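Local coordinates for protein thermosome subunit (Methanococcoides burtonii, PDB 3AQ1) that probably acts as an ATP-dependent group II chaperonin that binds unfolded polypeptides and helps them to fold, at residues 363-377 with 388-402. Numbering follows the deposited sequence.
Sequences GSSEVELSLRLSEYA and VSKFAEALEVIPVAL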
loop_
_atom_site.group_PDB
_atom_site.type_symbol
_atom_site.label_atom_id
_atom_site.label_comp_id
_atom_site.label_asym_id
_atom_site.label_seq_id
_atom_site.Cartn_x
_atom_site.Cartn_y
_atom_site.Cartn_z
ATOM N N GLY A 363 2.091 -14.367 -17.415
ATOM C CA GLY A 363 1.387 -14.291 -18.678
ATOM C C GLY A 363 0.115 -15.108 -18.663
ATOM O O GLY A 363 -0.615 -15.150 -19.655
ATOM N N SER A 364 -0.157 -15.751 -17.532
ATOM C CA SER A 364 -1.378 -16.542 -17.395
ATOM C C SER A 364 -2.640 -15.755 -17.773
ATOM O O SER A 364 -3.472 -16.264 -18.513
ATOM C CB SER A 364 -1.510 -17.137 -15.986
ATOM O OG SER A 364 -1.766 -16.132 -15.020
ATOM N N SER A 365 -2.779 -14.520 -17.288
ATOM C CA SER A 365 -4.018 -13.762 -17.501
ATOM C C SER A 365 -4.119 -13.149 -18.901
ATOM O O SER A 365 -5.212 -12.954 -19.433
ATOM C CB SER A 365 -4.211 -12.689 -16.425
ATOM O OG SER A 365 -3.364 -11.579 -16.636
ATOM N N GLU A 366 -2.982 -12.854 -19.511
ATOM C CA GLU A 366 -3.011 -12.342 -20.864
ATOM C C GLU A 366 -3.471 -13.437 -21.827
ATOM O O GLU A 366 -4.290 -13.201 -22.723
ATOM C CB GLU A 366 -1.645 -11.792 -21.246
ATOM C CG GLU A 366 -1.359 -10.415 -20.646
ATOM C CD GLU A 366 -0.757 -10.464 -19.246
ATOM O OE1 GLU A 366 -0.524 -11.571 -18.711
ATOM O OE2 GLU A 366 -0.509 -9.380 -18.682
ATOM N N VAL A 367 -2.944 -14.638 -21.623
ATOM C CA VAL A 367 -3.302 -15.804 -22.421
ATOM C C VAL A 367 -4.790 -16.154 -22.280
ATOM O O VAL A 367 -5.481 -16.351 -23.282
ATOM C CB VAL A 367 -2.440 -16.987 -21.999
ATOM C CG1 VAL A 367 -2.907 -18.288 -22.642
ATOM C CG2 VAL A 367 -0.996 -16.687 -22.323
ATOM N N GLU A 368 -5.278 -16.223 -21.040
ATOM C CA GLU A 368 -6.709 -16.401 -20.776
ATOM C C GLU A 368 -7.547 -15.289 -21.423
ATOM O O GLU A 368 -8.495 -15.565 -22.150
ATOM C CB GLU A 368 -7.000 -16.470 -19.267
ATOM C CG GLU A 368 -8.333 -17.121 -18.928
ATOM C CD GLU A 368 -8.406 -18.568 -19.414
ATOM O OE1 GLU A 368 -7.358 -19.247 -19.407
ATOM O OE2 GLU A 368 -9.504 -19.027 -19.801
ATOM N N LEU A 369 -7.199 -14.037 -21.157
ATOM C CA LEU A 369 -7.889 -12.922 -21.797
ATOM C C LEU A 369 -7.876 -13.075 -23.297
ATOM O O LEU A 369 -8.922 -13.016 -23.931
ATOM C CB LEU A 369 -7.259 -11.592 -21.409
ATOM C CG LEU A 369 -7.624 -11.178 -19.990
ATOM C CD1 LEU A 369 -6.929 -9.895 -19.631
ATOM C CD2 LEU A 369 -9.114 -11.014 -19.917
ATOM N N SER A 370 -6.692 -13.280 -23.868
ATOM C CA SER A 370 -6.555 -13.406 -25.319
ATOM C C SER A 370 -7.450 -14.494 -25.879
ATOM O O SER A 370 -8.146 -14.292 -26.875
ATOM C CB SER A 370 -5.116 -13.702 -25.695
ATOM O OG SER A 370 -5.020 -14.016 -27.071
ATOM N N LEU A 371 -7.424 -15.656 -25.239
ATOM C CA LEU A 371 -8.248 -16.769 -25.677
ATOM C C LEU A 371 -9.738 -16.418 -25.632
ATOM O O LEU A 371 -10.447 -16.550 -26.624
ATOM C CB LEU A 371 -7.968 -18.003 -24.828
ATOM C CG LEU A 371 -8.931 -19.165 -25.051
ATOM C CD1 LEU A 371 -8.617 -19.850 -26.375
ATOM C CD2 LEU A 371 -8.870 -20.151 -23.901
ATOM N N ARG A 372 -10.213 -15.965 -24.479
ATOM C CA ARG A 372 -11.628 -15.676 -24.310
ATOM C C ARG A 372 -12.064 -14.459 -25.091
ATOM O O ARG A 372 -13.251 -14.258 -25.322
ATOM C CB ARG A 372 -11.958 -15.464 -22.845
ATOM C CG ARG A 372 -11.805 -16.697 -22.009
ATOM C CD ARG A 372 -11.777 -16.305 -20.548
ATOM N NE ARG A 372 -11.676 -17.467 -19.676
ATOM C CZ ARG A 372 -12.685 -17.940 -18.960
ATOM N NH1 ARG A 372 -13.867 -17.340 -19.004
ATOM N NH2 ARG A 372 -12.506 -19.005 -18.192
ATOM N N LEU A 373 -11.114 -13.632 -25.493
ATOM C CA LEU A 373 -11.483 -12.422 -26.204
ATOM C C LEU A 373 -11.489 -12.702 -27.700
ATOM O O LEU A 373 -12.091 -11.965 -28.474
ATOM C CB LEU A 373 -10.540 -11.271 -25.855
ATOM C CG LEU A 373 -10.952 -9.892 -26.361
ATOM C CD1 LEU A 373 -12.291 -9.501 -25.765
ATOM C CD2 LEU A 373 -9.874 -8.862 -26.034
ATOM N N SER A 374 -10.810 -13.775 -28.095
ATOM C CA SER A 374 -10.839 -14.234 -29.480
ATOM C C SER A 374 -12.117 -15.016 -29.716
ATOM O O SER A 374 -12.600 -15.105 -30.842
ATOM C CB SER A 374 -9.618 -15.097 -29.813
ATOM O OG SER A 374 -8.529 -14.297 -30.235
ATOM N N GLU A 375 -12.655 -15.586 -28.644
ATOM C CA GLU A 375 -13.955 -16.231 -28.703
ATOM C C GLU A 375 -15.025 -15.156 -28.866
ATOM O O GLU A 375 -15.929 -15.283 -29.698
ATOM C CB GLU A 375 -14.205 -17.076 -27.449
ATOM C CG GLU A 375 -14.021 -18.573 -27.666
ATOM C CD GLU A 375 -13.410 -19.283 -26.462
ATOM O OE1 GLU A 375 -13.042 -18.603 -25.481
ATOM O OE2 GLU A 375 -13.287 -20.525 -26.497
ATOM N N TYR A 376 -14.905 -14.089 -28.081
ATOM C CA TYR A 376 -15.808 -12.948 -28.182
ATOM C C TYR A 376 -15.763 -12.371 -29.594
ATOM O O TYR A 376 -16.804 -12.136 -30.208
ATOM C CB TYR A 376 -15.425 -11.878 -27.156
ATOM C CG TYR A 376 -16.429 -10.758 -27.000
ATOM C CD1 TYR A 376 -17.668 -10.987 -26.415
ATOM C CD2 TYR A 376 -16.135 -9.465 -27.418
ATOM C CE1 TYR A 376 -18.596 -9.960 -26.262
ATOM C CE2 TYR A 376 -17.056 -8.428 -27.270
ATOM C CZ TYR A 376 -18.287 -8.684 -26.689
ATOM O OH TYR A 376 -19.210 -7.672 -26.531
ATOM N N ALA A 377 -14.552 -12.154 -30.104
ATOM C CA ALA A 377 -14.356 -11.620 -31.449
ATOM C C ALA A 377 -15.280 -12.289 -32.458
ATOM O O ALA A 377 -15.946 -11.614 -33.240
ATOM C CB ALA A 377 -12.904 -11.775 -31.883
ATOM N N VAL A 388 -11.267 -5.871 -32.443
ATOM C CA VAL A 388 -11.268 -6.587 -31.175
ATOM C C VAL A 388 -10.416 -7.851 -31.258
ATOM O O VAL A 388 -9.707 -8.212 -30.320
ATOM C CB VAL A 388 -12.692 -6.933 -30.740
ATOM C CG1 VAL A 388 -12.666 -7.934 -29.614
ATOM C CG2 VAL A 388 -13.406 -5.670 -30.315
ATOM N N SER A 389 -10.483 -8.511 -32.403
ATOM C CA SER A 389 -9.662 -9.678 -32.653
ATOM C C SER A 389 -8.182 -9.306 -32.531
ATOM O O SER A 389 -7.393 -10.039 -31.932
ATOM C CB SER A 389 -9.975 -10.246 -34.042
ATOM O OG SER A 389 -9.318 -11.481 -34.246
ATOM N N LYS A 390 -7.808 -8.163 -33.094
ATOM C CA LYS A 390 -6.419 -7.726 -33.057
ATOM C C LYS A 390 -6.004 -7.336 -31.643
ATOM O O LYS A 390 -4.845 -7.500 -31.267
ATOM C CB LYS A 390 -6.174 -6.579 -34.039
ATOM C CG LYS A 390 -6.039 -7.026 -35.499
ATOM C CD LYS A 390 -4.735 -7.788 -35.732
ATOM C CE LYS A 390 -4.556 -8.200 -37.193
ATOM N NZ LYS A 390 -3.176 -8.723 -37.450
ATOM N N PHE A 391 -6.950 -6.833 -30.855
ATOM C CA PHE A 391 -6.670 -6.521 -29.460
ATOM C C PHE A 391 -6.296 -7.823 -28.767
ATOM O O PHE A 391 -5.199 -7.959 -28.217
ATOM C CB PHE A 391 -7.884 -5.872 -28.788
ATOM C CG PHE A 391 -7.580 -5.198 -27.464
ATOM C CD1 PHE A 391 -7.472 -5.928 -26.306
ATOM C CD2 PHE A 391 -7.451 -3.830 -27.381
ATOM C CE1 PHE A 391 -7.217 -5.304 -25.088
ATOM C CE2 PHE A 391 -7.194 -3.207 -26.164
ATOM C CZ PHE A 391 -7.082 -3.945 -25.022
ATOM N N ALA A 392 -7.205 -8.792 -28.821
ATOM C CA ALA A 392 -6.969 -10.089 -28.198
ATOM C C ALA A 392 -5.626 -10.700 -28.621
ATOM O O ALA A 392 -5.034 -11.474 -27.882
ATOM C CB ALA A 392 -8.121 -11.038 -28.493
ATOM N N GLU A 393 -5.139 -10.335 -29.801
ATOM C CA GLU A 393 -3.862 -10.849 -30.298
ATOM C C GLU A 393 -2.683 -10.141 -29.654
ATOM O O GLU A 393 -1.623 -10.734 -29.453
ATOM C CB GLU A 393 -3.746 -10.658 -31.812
ATOM C CG GLU A 393 -4.613 -11.551 -32.684
ATOM C CD GLU A 393 -4.150 -11.503 -34.128
ATOM O OE1 GLU A 393 -3.081 -10.896 -34.366
ATOM O OE2 GLU A 393 -4.836 -12.062 -35.012
ATOM N N ALA A 394 -2.863 -8.858 -29.372
ATOM C CA ALA A 394 -1.796 -8.047 -28.815
ATOM C C ALA A 394 -1.462 -8.521 -27.409
ATOM O O ALA A 394 -0.299 -8.482 -26.982
ATOM C CB ALA A 394 -2.196 -6.586 -28.813
ATOM N N LEU A 395 -2.488 -8.973 -26.695
ATOM C CA LEU A 395 -2.324 -9.439 -25.327
ATOM C C LEU A 395 -1.180 -10.450 -25.182
ATOM O O LEU A 395 -0.414 -10.397 -24.227
ATOM C CB LEU A 395 -3.635 -10.030 -24.827
ATOM C CG LEU A 395 -4.642 -8.916 -24.551
ATOM C CD1 LEU A 395 -5.980 -9.471 -24.092
ATOM C CD2 LEU A 395 -4.064 -7.938 -23.516
ATOM N N GLU A 396 -1.054 -11.360 -26.141
ATOM C CA GLU A 396 -0.044 -12.405 -26.049
ATOM C C GLU A 396 1.367 -11.885 -26.225
ATOM O O GLU A 396 2.317 -12.651 -26.196
ATOM C CB GLU A 396 -0.311 -13.519 -27.046
ATOM C CG GLU A 396 -1.536 -14.340 -26.705
ATOM C CD GLU A 396 -1.753 -15.510 -27.659
ATOM O OE1 GLU A 396 -1.501 -15.365 -28.892
ATOM O OE2 GLU A 396 -2.195 -16.567 -27.155
ATOM N N VAL A 397 1.506 -10.580 -26.386
ATOM C CA VAL A 397 2.828 -9.998 -26.506
ATOM C C VAL A 397 3.514 -10.015 -25.140
ATOM O O VAL A 397 4.738 -10.055 -25.051
ATOM C CB VAL A 397 2.769 -8.569 -27.061
ATOM C CG1 VAL A 397 2.265 -7.577 -25.988
ATOM C CG2 VAL A 397 4.133 -8.167 -27.560
ATOM N N ILE A 398 2.716 -10.006 -24.079
ATOM C CA ILE A 398 3.241 -10.029 -22.714
ATOM C C ILE A 398 3.951 -11.343 -22.400
ATOM O O ILE A 398 5.110 -11.332 -22.002
ATOM C CB ILE A 398 2.134 -9.712 -21.643
ATOM C CG1 ILE A 398 1.920 -8.207 -21.498
ATOM C CG2 ILE A 398 2.532 -10.223 -20.292
ATOM C CD1 ILE A 398 1.484 -7.517 -22.753
ATOM N N PRO A 399 3.269 -12.485 -22.584
ATOM C CA PRO A 399 3.939 -13.773 -22.354
ATOM C C PRO A 399 5.107 -13.967 -23.313
ATOM O O PRO A 399 6.112 -14.554 -22.922
ATOM C CB PRO A 399 2.867 -14.809 -22.696
ATOM C CG PRO A 399 1.613 -14.060 -22.843
ATOM C CD PRO A 399 1.945 -12.661 -23.190
ATOM N N VAL A 400 4.969 -13.499 -24.554
ATOM C CA VAL A 400 6.026 -13.661 -25.537
ATOM C C VAL A 400 7.260 -12.870 -25.128
ATOM O O VAL A 400 8.387 -13.348 -25.275
ATOM C CB VAL A 400 5.583 -13.258 -26.961
ATOM C CG1 VAL A 400 6.799 -13.030 -27.845
ATOM C CG2 VAL A 400 4.678 -14.327 -27.567
ATOM N N ALA A 401 7.055 -11.667 -24.599
ATOM C CA ALA A 401 8.185 -10.905 -24.060
ATOM C C ALA A 401 8.823 -11.596 -22.854
ATOM O O ALA A 401 10.048 -11.626 -22.741
ATOM C CB ALA A 401 7.790 -9.486 -23.729
ATOM N N LEU A 402 8.015 -12.174 -21.965
ATOM C CA LEU A 402 8.587 -12.919 -20.842
ATOM C C LEU A 402 9.538 -14.015 -21.324
ATOM O O LEU A 402 10.649 -14.133 -20.824
ATOM C CB LEU A 402 7.498 -13.501 -19.933
ATOM C CG LEU A 402 6.737 -12.464 -19.106
ATOM C CD1 LEU A 402 5.549 -13.078 -18.355
ATOM C CD2 LEU A 402 7.697 -11.753 -18.156
#
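Leu373 and Ala392 meet at the tight centre of an antiparallel helix hairpin in the equatorial domain of this chaperonin. Helix 388-394 runs back along helix 364-377, their directions 163° and their axes 8.2 Å apart. Such closeness suits a methyl side chain: Ala392 CB lies 3.6 Å from Leu373 CB. With Leu373 CG anti to its backbone nitrogen (chi1 -171°), CD2 reaches Phe391 CD1 while CG and CD1 lie by Val388 CG1. Leu395 pushes CD1 against Leu369 CB, and helices 71-92 and 449-467 cover Leu369 and Phe391 beyond the hairpin.

A type I turn, Ala394 to Val397, leads into helix 397-402. Pro399 suits its first turn, where no backbone N-H is required, and its CG touches Val367 CG2 at 3.7 Å. At Gly363, the N-cap, a CB would run into Pro399 CB, and the positive phi (83°) is awkward for any residue with a side chain. Glu366 bends at chi2 and crosses Ile398 at about a right angle, CD 3.5 Å from Ile398 CG2, while OE2 forms a salt bridge with Lys452. Replacing Glu366 by alanine is likely to leave Lys452 without this carboxylate partner and to open a gap against Ile398 CG2.

The partly exposed flank, Ser374, Ser389 and Glu396, is looser and more polar. Ser389 CB merely rests on buried Ala377 CB at 3.9 Å, and Ser374 OG borders Ala392. Glu396 OE1 forms a salt bridge with Arg418 of helix 410-422, its CG beside Ser370. Buried and tightly packed next to this flank, small Ser370 donates from OG to Ala392 O at 2.7 Å, approaching from above the carbonyl plane.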